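Local coordinates for protein P35 (Autographa californica nucleopolyhedrovirus, PDB 1P35) that inhibits host caspases and so blocks the apoptotic response of insect cells to viral infection, and also suppresses antiviral RNA interference, at residues V202-Q208 / V292-K298; F209-V213 / C265-I269; F46-G50 / P172-I178. All blocks are in the same frame, centred on the assembly; numbering follows the deposited sequence.

Contact 1 of 3, residues V202-Q208 / V292-K298; sequences VQFDGEQ and VILNTIK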
loop_
_atom_site.group_PDB
_atom_site.type_symbol
_atom_site.label_atom_id
_atom_site.label_comp_id
_atom_site.label_asym_id
_atom_site.label_seq_id
_atom_site.Cartn_x
_atom_site.Cartn_y
_atom_site.Cartn_z
ATOM N N VAL A 202 -26.355 -8.863 -2.605
ATOM C CA VAL A 202 -27.278 -8.869 -1.467
ATOM C C VAL A 202 -28.406 -7.889 -1.554
ATOM O O VAL A 202 -28.278 -6.851 -2.137
ATOM C CB VAL A 202 -26.550 -8.649 -0.093
ATOM C CG1 VAL A 202 -25.817 -9.921 0.256
ATOM C CG2 VAL A 202 -25.533 -7.435 -0.166
ATOM N N GLN A 203 -29.538 -8.270 -1.000
ATOM C CA GLN A 203 -30.711 -7.418 -0.977
ATOM C C GLN A 203 -30.630 -6.418 0.174
ATOM O O GLN A 203 -30.053 -6.686 1.230
ATOM C CB GLN A 203 -31.972 -8.272 -0.803
ATOM C CG GLN A 203 -32.358 -9.121 -2.010
ATOM C CD GLN A 203 -33.570 -9.983 -1.712
ATOM O OE1 GLN A 203 -34.571 -9.500 -1.170
ATOM N NE2 GLN A 203 -33.492 -11.262 -2.068
ATOM N N PHE A 204 -31.241 -5.268 -0.035
ATOM C CA PHE A 204 -31.289 -4.220 0.973
ATOM C C PHE A 204 -32.252 -4.595 2.090
ATOM O O PHE A 204 -33.307 -5.190 1.843
ATOM C CB PHE A 204 -31.781 -2.931 0.327
ATOM C CG PHE A 204 -31.699 -1.739 1.208
ATOM C CD1 PHE A 204 -30.455 -1.277 1.658
ATOM C CD2 PHE A 204 -32.853 -1.040 1.562
ATOM C CE1 PHE A 204 -30.356 -0.142 2.438
ATOM C CE2 PHE A 204 -32.761 0.110 2.352
ATOM C CZ PHE A 204 -31.513 0.557 2.788
ATOM N N ASP A 205 -31.879 -4.269 3.329
ATOM C CA ASP A 205 -32.770 -4.505 4.463
ATOM C C ASP A 205 -32.719 -3.226 5.311
ATOM O O ASP A 205 -31.979 -3.120 6.307
ATOM C CB ASP A 205 -32.352 -5.737 5.272
ATOM C CG ASP A 205 -33.393 -6.119 6.349
ATOM O OD1 ASP A 205 -34.173 -5.250 6.801
ATOM O OD2 ASP A 205 -33.418 -7.296 6.758
ATOM N N GLY A 206 -33.493 -2.240 4.871
ATOM C CA GLY A 206 -33.534 -0.952 5.542
ATOM C C GLY A 206 -33.840 -1.069 7.020
ATOM O O GLY A 206 -33.181 -0.483 7.860
ATOM N N GLU A 207 -34.818 -1.872 7.366
ATOM C CA GLU A 207 -35.140 -1.971 8.761
ATOM C C GLU A 207 -34.028 -2.578 9.642
ATOM O O GLU A 207 -33.823 -2.131 10.770
ATOM C CB GLU A 207 -36.428 -2.791 8.883
ATOM C CG GLU A 207 -36.846 -3.231 10.267
ATOM C CD GLU A 207 -38.167 -4.016 10.244
ATOM O OE1 GLU A 207 -38.926 -3.913 9.246
ATOM O OE2 GLU A 207 -38.456 -4.723 11.229
ATOM N N GLN A 208 -33.339 -3.610 9.155
ATOM C CA GLN A 208 -32.296 -4.248 9.957
ATOM C C GLN A 208 -31.147 -3.263 10.109
ATOM O O GLN A 208 -30.510 -3.211 11.144
ATOM C CB GLN A 208 -31.767 -5.541 9.282
ATOM C CG GLN A 208 -30.823 -6.387 10.162
ATOM C CD GLN A 208 -30.330 -7.678 9.445
ATOM O OE1 GLN A 208 -29.405 -8.352 9.906
ATOM N NE2 GLN A 208 -30.973 -8.018 8.330
ATOM N N VAL A 292 -25.407 -9.536 10.979
ATOM C CA VAL A 292 -26.335 -8.935 10.035
ATOM C C VAL A 292 -26.632 -10.130 9.136
ATOM O O VAL A 292 -25.710 -10.816 8.705
ATOM C CB VAL A 292 -25.659 -7.792 9.254
ATOM C CG1 VAL A 292 -26.413 -7.499 7.989
ATOM C CG2 VAL A 292 -25.579 -6.557 10.141
ATOM N N ILE A 293 -27.901 -10.418 8.896
ATOM C CA ILE A 293 -28.273 -11.582 8.082
ATOM C C ILE A 293 -29.100 -11.070 6.910
ATOM O O ILE A 293 -30.117 -10.380 7.122
ATOM C CB ILE A 293 -29.011 -12.628 9.019
ATOM C CG1 ILE A 293 -28.028 -12.997 10.166
ATOM C CG2 ILE A 293 -29.400 -13.910 8.250
ATOM C CD1 ILE A 293 -28.443 -14.096 11.162
ATOM N N LEU A 294 -28.638 -11.333 5.678
ATOM C CA LEU A 294 -29.355 -10.852 4.470
ATOM C C LEU A 294 -29.729 -11.954 3.493
ATOM O O LEU A 294 -29.261 -13.086 3.613
ATOM C CB LEU A 294 -28.475 -9.833 3.719
ATOM C CG LEU A 294 -28.108 -8.673 4.648
ATOM C CD1 LEU A 294 -26.883 -7.983 4.147
ATOM C CD2 LEU A 294 -29.341 -7.732 4.853
ATOM N N ASN A 295 -30.561 -11.599 2.515
ATOM C CA ASN A 295 -30.946 -12.510 1.435
ATOM C C ASN A 295 -30.033 -12.169 0.259
ATOM O O ASN A 295 -29.720 -10.994 0.022
ATOM C CB ASN A 295 -32.415 -12.301 1.009
ATOM C CG ASN A 295 -33.408 -12.762 2.072
ATOM O OD1 ASN A 295 -33.334 -13.891 2.544
ATOM N ND2 ASN A 295 -34.336 -11.891 2.444
ATOM N N THR A 296 -29.569 -13.206 -0.439
ATOM C CA THR A 296 -28.706 -13.036 -1.599
ATOM C C THR A 296 -29.626 -12.758 -2.794
ATOM O O THR A 296 -30.844 -12.882 -2.686
ATOM C CB THR A 296 -27.890 -14.332 -1.866
ATOM O OG1 THR A 296 -28.767 -15.453 -2.001
ATOM C CG2 THR A 296 -27.015 -14.638 -0.700
ATOM N N ILE A 297 -29.051 -12.359 -3.918
ATOM C CA ILE A 297 -29.839 -12.137 -5.128
ATOM C C ILE A 297 -30.192 -13.557 -5.653
ATOM O O ILE A 297 -29.340 -14.458 -5.612
ATOM C CB ILE A 297 -29.014 -11.362 -6.174
ATOM C CG1 ILE A 297 -28.578 -10.013 -5.594
ATOM C CG2 ILE A 297 -29.837 -11.144 -7.434
ATOM C CD1 ILE A 297 -29.718 -9.145 -5.081
ATOM N N LYS A 298 -31.422 -13.761 -6.148
ATOM C CA LYS A 298 -31.869 -15.102 -6.604
ATOM C C LYS A 298 -31.441 -15.725 -7.968
ATOM O O LYS A 298 -31.034 -16.900 -8.011
ATOM C CB LYS A 298 -33.409 -15.209 -6.520
ATOM C CG LYS A 298 -34.061 -15.062 -5.130
ATOM C CD LYS A 298 -34.072 -13.604 -4.640
ATOM C CE LYS A 298 -34.872 -13.435 -3.340
ATOM N NZ LYS A 298 -34.311 -14.191 -2.171
HETATM O O HOH W 1 -31.504 -9.013 2.501
#
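Q208, in the first turn of helix 206-215, whose N-cap is D205, lays its carboxamide against the backbone of I293 on the C-terminal strand 292-295, joining helix and strand through a pair of hydrogen bonds. Its CG stands anti to the backbone N (chi1 -171°) and the chain runs on extended, which carries the amide from CB and CG, with no close partner across the contact, as far as the strand. There CD lies 3.7 Å from I293 N. OE1 accepts from I293 N at 2.7 Å, the donor lying in the carbonyl plane on a lone pair, and also lies close to V292 CA. NE2 donates to I293 O at 2.8 Å, nearly straight (173°), with that oxygen almost exactly in the amide plane. The second N-H of NE2 donates to D205 OD2, 3.0 Å away and approached from above the carboxylate plane. The capping bond itself runs from Q208 N to D205 OD1, so one carboxylate holds both ends of Q208 and fixes the rotation of the amide. D205 CB meanwhile rests on L294 CD2, whose leucine also packs on F209. At the far end V202 and T296 form a single beta bridge, with Q203 N bonded to N295 O at 2.9 Å (174°). Beside it one water donates to Q203 O and accepts from N295 N, 2.8 Å away.

Contact 2 of 3, residues F209-V213 / C265-I269; sequences FEEFV and CNGFI
This is a buried aromatic cluster between helix 206-215 and the corner of strand 259-271: F268 enters among F209, F212 and V213, one helical turn's worth of side chains, and no hydrogen bond crosses the interface. The evidence is in the ring geometry. F209 and F268 lie nearly parallel, planes 11° apart, but are displaced along each other, so they barely overlap; with centroids 4.5 Å apart, the closest approach is F209 CD1 to F268 CD2 at 3.4 Å, and F268 CD2 lies over the F209 face, toward its rim. F212 is turned quite differently. The edge of F268 points toward its face in an offset edge-to-face pair, planes at 64° and centroids 5.8 Å apart, while F212 CB sits 3.9 Å from F268 CE1. V213 meets the edge of the F268 ring: CG2, placed beside its backbone N with CG1 anti to that N (chi1 175°), reaches F268 CD1 at 3.5 Å near the ring plane. The same methyl rests on G267 CA, 3.8 Å from V213 CG2, at the residue where the chain turns its corner. Beyond the two segments V292 packs on F209, F212 and F268, and F204 also meets the F209 ring. With no polar bond between the segments, cohesion probably rests on van der Waals packing, with an edge-to-face component from F212, and the different attitudes of F209 and F212 probably restrict the tilt of F268.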
loop_
_atom_site.group_PDB
_atom_site.type_symbol
_atom_site.label_atom_id
_atom_site.label_comp_id
_atom_site.label_asym_id
_atom_site.label_seq_id
_atom_site.Cartn_x
_atom_site.Cartn_y
_atom_site.Cartn_z
ATOM N N PHE A 209 -30.905 -2.480 9.062
ATOM C CA PHE A 209 -29.814 -1.541 9.093
ATOM C C PHE A 209 -30.167 -0.361 10.061
ATOM O O PHE A 209 -29.287 0.110 10.816
ATOM C CB PHE A 209 -29.466 -1.039 7.662
ATOM C CG PHE A 209 -28.973 -2.133 6.699
ATOM C CD1 PHE A 209 -28.465 -3.328 7.193
ATOM C CD2 PHE A 209 -29.078 -1.978 5.295
ATOM C CE1 PHE A 209 -28.064 -4.409 6.314
ATOM C CE2 PHE A 209 -28.694 -3.041 4.406
ATOM C CZ PHE A 209 -28.192 -4.245 4.934
ATOM N N GLU A 210 -31.423 0.091 10.057
ATOM C CA GLU A 210 -31.856 1.196 10.945
ATOM C C GLU A 210 -31.649 0.801 12.376
ATOM O O GLU A 210 -31.068 1.539 13.169
ATOM C CB GLU A 210 -33.334 1.567 10.737
ATOM C CG GLU A 210 -33.582 2.235 9.391
ATOM C CD GLU A 210 -35.016 2.693 9.216
ATOM O OE1 GLU A 210 -35.483 3.509 10.055
ATOM O OE2 GLU A 210 -35.654 2.237 8.233
ATOM N N GLU A 211 -32.123 -0.396 12.702
ATOM C CA GLU A 211 -31.949 -0.885 14.063
ATOM C C GLU A 211 -30.459 -0.908 14.484
ATOM O O GLU A 211 -30.117 -0.585 15.600
ATOM C CB GLU A 211 -32.502 -2.313 14.180
ATOM C CG GLU A 211 -32.152 -2.964 15.539
ATOM C CD GLU A 211 -32.588 -4.420 15.660
ATOM O OE1 GLU A 211 -32.340 -5.232 14.728
ATOM O OE2 GLU A 211 -33.153 -4.756 16.711
ATOM N N PHE A 212 -29.578 -1.352 13.582
ATOM C CA PHE A 212 -28.164 -1.450 13.950
ATOM C C PHE A 212 -27.570 -0.018 14.152
ATOM O O PHE A 212 -26.919 0.263 15.170
ATOM C CB PHE A 212 -27.392 -2.255 12.846
ATOM C CG PHE A 212 -26.230 -3.035 13.370
ATOM C CD1 PHE A 212 -25.072 -2.381 13.812
ATOM C CD2 PHE A 212 -26.300 -4.414 13.481
ATOM C CE1 PHE A 212 -23.994 -3.107 14.370
ATOM C CE2 PHE A 212 -25.228 -5.146 14.033
ATOM C CZ PHE A 212 -24.079 -4.495 14.478
ATOM N N VAL A 213 -27.834 0.884 13.196
ATOM C CA VAL A 213 -27.301 2.246 13.264
ATOM C C VAL A 213 -27.830 3.088 14.450
ATOM O O VAL A 213 -27.052 3.817 15.079
ATOM C CB VAL A 213 -27.518 2.983 11.931
ATOM C CG1 VAL A 213 -27.077 4.467 12.016
ATOM C CG2 VAL A 213 -26.693 2.270 10.820
ATOM N N CYS A 265 -18.509 9.142 10.214
ATOM C CA CYS A 265 -19.720 8.520 9.745
ATOM C C CYS A 265 -19.562 6.996 9.771
ATOM O O CYS A 265 -18.636 6.423 9.144
ATOM C CB CYS A 265 -20.058 8.968 8.302
ATOM S SG CYS A 265 -20.326 10.769 8.137
ATOM N N ASN A 266 -20.501 6.357 10.463
ATOM C CA ASN A 266 -20.540 4.915 10.628
ATOM C C ASN A 266 -21.942 4.388 10.269
ATOM O O ASN A 266 -22.982 5.001 10.588
ATOM C CB ASN A 266 -20.175 4.570 12.069
ATOM C CG ASN A 266 -18.718 4.860 12.372
ATOM O OD1 ASN A 266 -17.821 4.064 11.999
ATOM N ND2 ASN A 266 -18.454 6.014 13.005
ATOM N N GLY A 267 -21.965 3.241 9.623
ATOM C CA GLY A 267 -23.236 2.675 9.217
ATOM C C GLY A 267 -23.167 1.771 8.008
ATOM O O GLY A 267 -22.213 1.019 7.831
ATOM N N PHE A 268 -24.200 1.881 7.181
ATOM C CA PHE A 268 -24.400 1.062 6.010
ATOM C C PHE A 268 -24.671 1.920 4.761
ATOM O O PHE A 268 -25.527 2.843 4.774
ATOM C CB PHE A 268 -25.632 0.144 6.247
ATOM C CG PHE A 268 -25.485 -0.787 7.397
ATOM C CD1 PHE A 268 -25.488 -0.310 8.703
ATOM C CD2 PHE A 268 -25.240 -2.149 7.173
ATOM C CE1 PHE A 268 -25.226 -1.185 9.802
ATOM C CE2 PHE A 268 -24.984 -3.027 8.240
ATOM C CZ PHE A 268 -24.971 -2.539 9.580
ATOM N N ILE A 269 -23.939 1.627 3.694
ATOM C CA ILE A 269 -24.131 2.310 2.425
ATOM C C ILE A 269 -24.441 1.190 1.456
ATOM O O ILE A 269 -23.632 0.253 1.297
ATOM C CB ILE A 269 -22.877 3.076 1.974
ATOM C CG1 ILE A 269 -22.761 4.387 2.766
ATOM C CG2 ILE A 269 -22.948 3.364 0.453
ATOM C CD1 ILE A 269 -21.384 5.108 2.643
#

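Contact 3 of 3, residues F46-G50 / P172-I178; sequences FNISG and PIGNKVI
S49, just past the end of strand 42-48, ties the end of that strand to the turn leading into strand 176-179. The tight part is polar. S49 OG stands between its own backbone N and carbonyl carbon (chi1 60°), which points it at K176 O, to which it donates at 2.7 Å, the hydroxyl coming from above the carbonyl plane. In the opposite bonding sense S49 O accepts from I173 N at 2.6 Å, with an N-H...O angle of 162°, again with the donor out of the carbonyl plane. P172 CB lies 3.6 Å from S49 OG, and G50 runs close beside P172, their CA atoms 4.1 Å apart. I178 packs further along: CG2 touches N47 O at 3.5 Å, while CD1 extends to I48 C at 3.6 Å. Between S49 N and I178 N there is no direct bond; one water accepts from both, each at 2.9 Å. The solvent side is the turn, where I173 and G174 are exposed and the amine of K176 leads away to N295 OD1. The N47 side chain leads away into the protein, where its ND2 bonds L140 O and Y148 O. One serine thus serves three roles, as hydroxyl donor, carbonyl acceptor and amide donor to water, so polar bonds centred on S49 and the aliphatic packing of I178 join the segments together.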
loop_
_atom_site.group_PDB
_atom_site.type_symbol
_atom_site.label_atom_id
_atom_site.label_comp_id
_atom_site.label_asym_id
_atom_site.label_seq_id
_atom_site.Cartn_x
_atom_site.Cartn_y
_atom_site.Cartn_z
ATOM N N PHE A 46 -17.716 -18.345 14.353
ATOM C CA PHE A 46 -18.804 -17.459 13.991
ATOM C C PHE A 46 -19.722 -18.155 13.012
ATOM O O PHE A 46 -19.349 -19.141 12.333
ATOM C CB PHE A 46 -18.239 -16.125 13.430
ATOM C CG PHE A 46 -17.315 -16.287 12.211
ATOM C CD1 PHE A 46 -17.847 -16.504 10.928
ATOM C CD2 PHE A 46 -15.913 -16.198 12.351
ATOM C CE1 PHE A 46 -17.022 -16.621 9.799
ATOM C CE2 PHE A 46 -15.062 -16.319 11.229
ATOM C CZ PHE A 46 -15.623 -16.529 9.940
ATOM N N ASN A 47 -20.931 -17.640 12.946
ATOM C CA ASN A 47 -21.935 -18.197 12.073
ATOM C C ASN A 47 -21.747 -17.844 10.599
ATOM O O ASN A 47 -21.260 -16.748 10.261
ATOM C CB ASN A 47 -23.324 -17.729 12.541
ATOM C CG ASN A 47 -23.776 -18.397 13.828
ATOM O OD1 ASN A 47 -24.378 -17.759 14.711
ATOM N ND2 ASN A 47 -23.526 -19.692 13.930
ATOM N N ILE A 48 -22.097 -18.804 9.744
ATOM C CA ILE A 48 -22.094 -18.627 8.297
ATOM C C ILE A 48 -23.386 -19.315 7.799
ATOM O O ILE A 48 -23.953 -20.150 8.504
ATOM C CB ILE A 48 -20.791 -19.187 7.613
ATOM C CG1 ILE A 48 -20.554 -20.645 7.990
ATOM C CG2 ILE A 48 -19.574 -18.291 7.973
ATOM C CD1 ILE A 48 -19.304 -21.222 7.345
ATOM N N SER A 49 -23.874 -18.955 6.616
ATOM C CA SER A 49 -25.130 -19.528 6.129
ATOM C C SER A 49 -25.043 -20.941 5.477
ATOM O O SER A 49 -26.045 -21.491 5.064
ATOM C CB SER A 49 -25.777 -18.550 5.157
ATOM O OG SER A 49 -24.913 -18.303 4.063
ATOM N N GLY A 50 -23.849 -21.520 5.400
ATOM C CA GLY A 50 -23.728 -22.842 4.808
ATOM C C GLY A 50 -22.401 -23.559 5.049
ATOM O O GLY A 50 -21.439 -22.958 5.508
ATOM N N PRO A 172 -24.051 -21.515 0.697
ATOM C CA PRO A 172 -25.164 -20.899 1.450
ATOM C C PRO A 172 -26.439 -21.726 1.474
ATOM O O PRO A 172 -26.891 -22.227 0.442
ATOM C CB PRO A 172 -25.385 -19.566 0.724
ATOM C CG PRO A 172 -24.065 -19.327 0.011
ATOM C CD PRO A 172 -23.686 -20.685 -0.464
ATOM N N ILE A 173 -27.010 -21.925 2.648
ATOM C CA ILE A 173 -28.272 -22.642 2.667
ATOM C C ILE A 173 -29.332 -21.539 2.412
ATOM O O ILE A 173 -29.284 -20.450 2.985
ATOM C CB ILE A 173 -28.542 -23.362 4.031
ATOM C CG1 ILE A 173 -27.580 -24.554 4.273
ATOM C CG2 ILE A 173 -29.973 -23.748 4.095
ATOM C CD1 ILE A 173 -27.231 -25.465 3.009
ATOM N N GLY A 174 -30.242 -21.797 1.480
ATOM C CA GLY A 174 -31.328 -20.870 1.178
ATOM C C GLY A 174 -31.232 -19.378 0.900
ATOM O O GLY A 174 -32.024 -18.623 1.457
ATOM N N ASN A 175 -30.327 -18.953 0.018
ATOM C CA ASN A 175 -30.187 -17.521 -0.308
ATOM C C ASN A 175 -30.001 -16.572 0.894
ATOM O O ASN A 175 -30.553 -15.474 0.945
ATOM C CB ASN A 175 -31.382 -17.027 -1.142
ATOM C CG ASN A 175 -31.584 -17.839 -2.409
ATOM O OD1 ASN A 175 -30.621 -18.213 -3.077
ATOM N ND2 ASN A 175 -32.841 -18.092 -2.759
ATOM N N LYS A 176 -29.220 -17.020 1.854
ATOM C CA LYS A 176 -28.901 -16.235 3.026
ATOM C C LYS A 176 -27.373 -16.074 3.084
ATOM O O LYS A 176 -26.629 -16.932 2.552
ATOM C CB LYS A 176 -29.353 -16.977 4.268
ATOM C CG LYS A 176 -30.831 -17.145 4.381
ATOM C CD LYS A 176 -31.486 -15.848 4.815
ATOM C CE LYS A 176 -32.963 -16.053 5.072
ATOM N NZ LYS A 176 -33.611 -14.763 5.400
ATOM N N VAL A 177 -26.945 -14.974 3.710
ATOM C CA VAL A 177 -25.553 -14.639 3.990
ATOM C C VAL A 177 -25.526 -14.066 5.397
ATOM O O VAL A 177 -26.348 -13.250 5.763
ATOM C CB VAL A 177 -24.989 -13.496 3.167
ATOM C CG1 VAL A 177 -23.458 -13.491 3.303
ATOM C CG2 VAL A 177 -25.461 -13.572 1.791
ATOM N N ILE A 178 -24.553 -14.476 6.185
ATOM C CA ILE A 178 -24.427 -13.960 7.523
ATOM C C ILE A 178 -23.105 -13.156 7.592
ATOM O O ILE A 178 -22.052 -13.700 7.313
ATOM C CB ILE A 178 -24.399 -15.137 8.489
ATOM C CG1 ILE A 178 -25.724 -15.878 8.405
ATOM C CG2 ILE A 178 -24.089 -14.673 9.909
ATOM C CD1 ILE A 178 -25.837 -17.106 9.330
HETATM O O HOH W 2 -22.684 -16.549 5.415
#

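From the N terminus, contact 3 closes first, as residues 172-178 return to 46-50 and enclose the four helices from 62-74 to 137-140. Contact 1 opens later, at 202-208, and closes only at the C-terminal strand; within that span lies contact 2, whose helical segment follows directly on 208 and meets 265-269. Contacts 1 and 2 share helix 206-215. Contacts 1 and 3 meet through the antiparallel pair of strands 292-295 and 176-179, with T296 N reaching N175 O and L294 N reaching V177 O. Contacts 2 and 3 do not touch, their nearest atoms about 9 Å apart; strand 292-295 touches both sides, packing on helix 206-215 and pairing with strand 176-179.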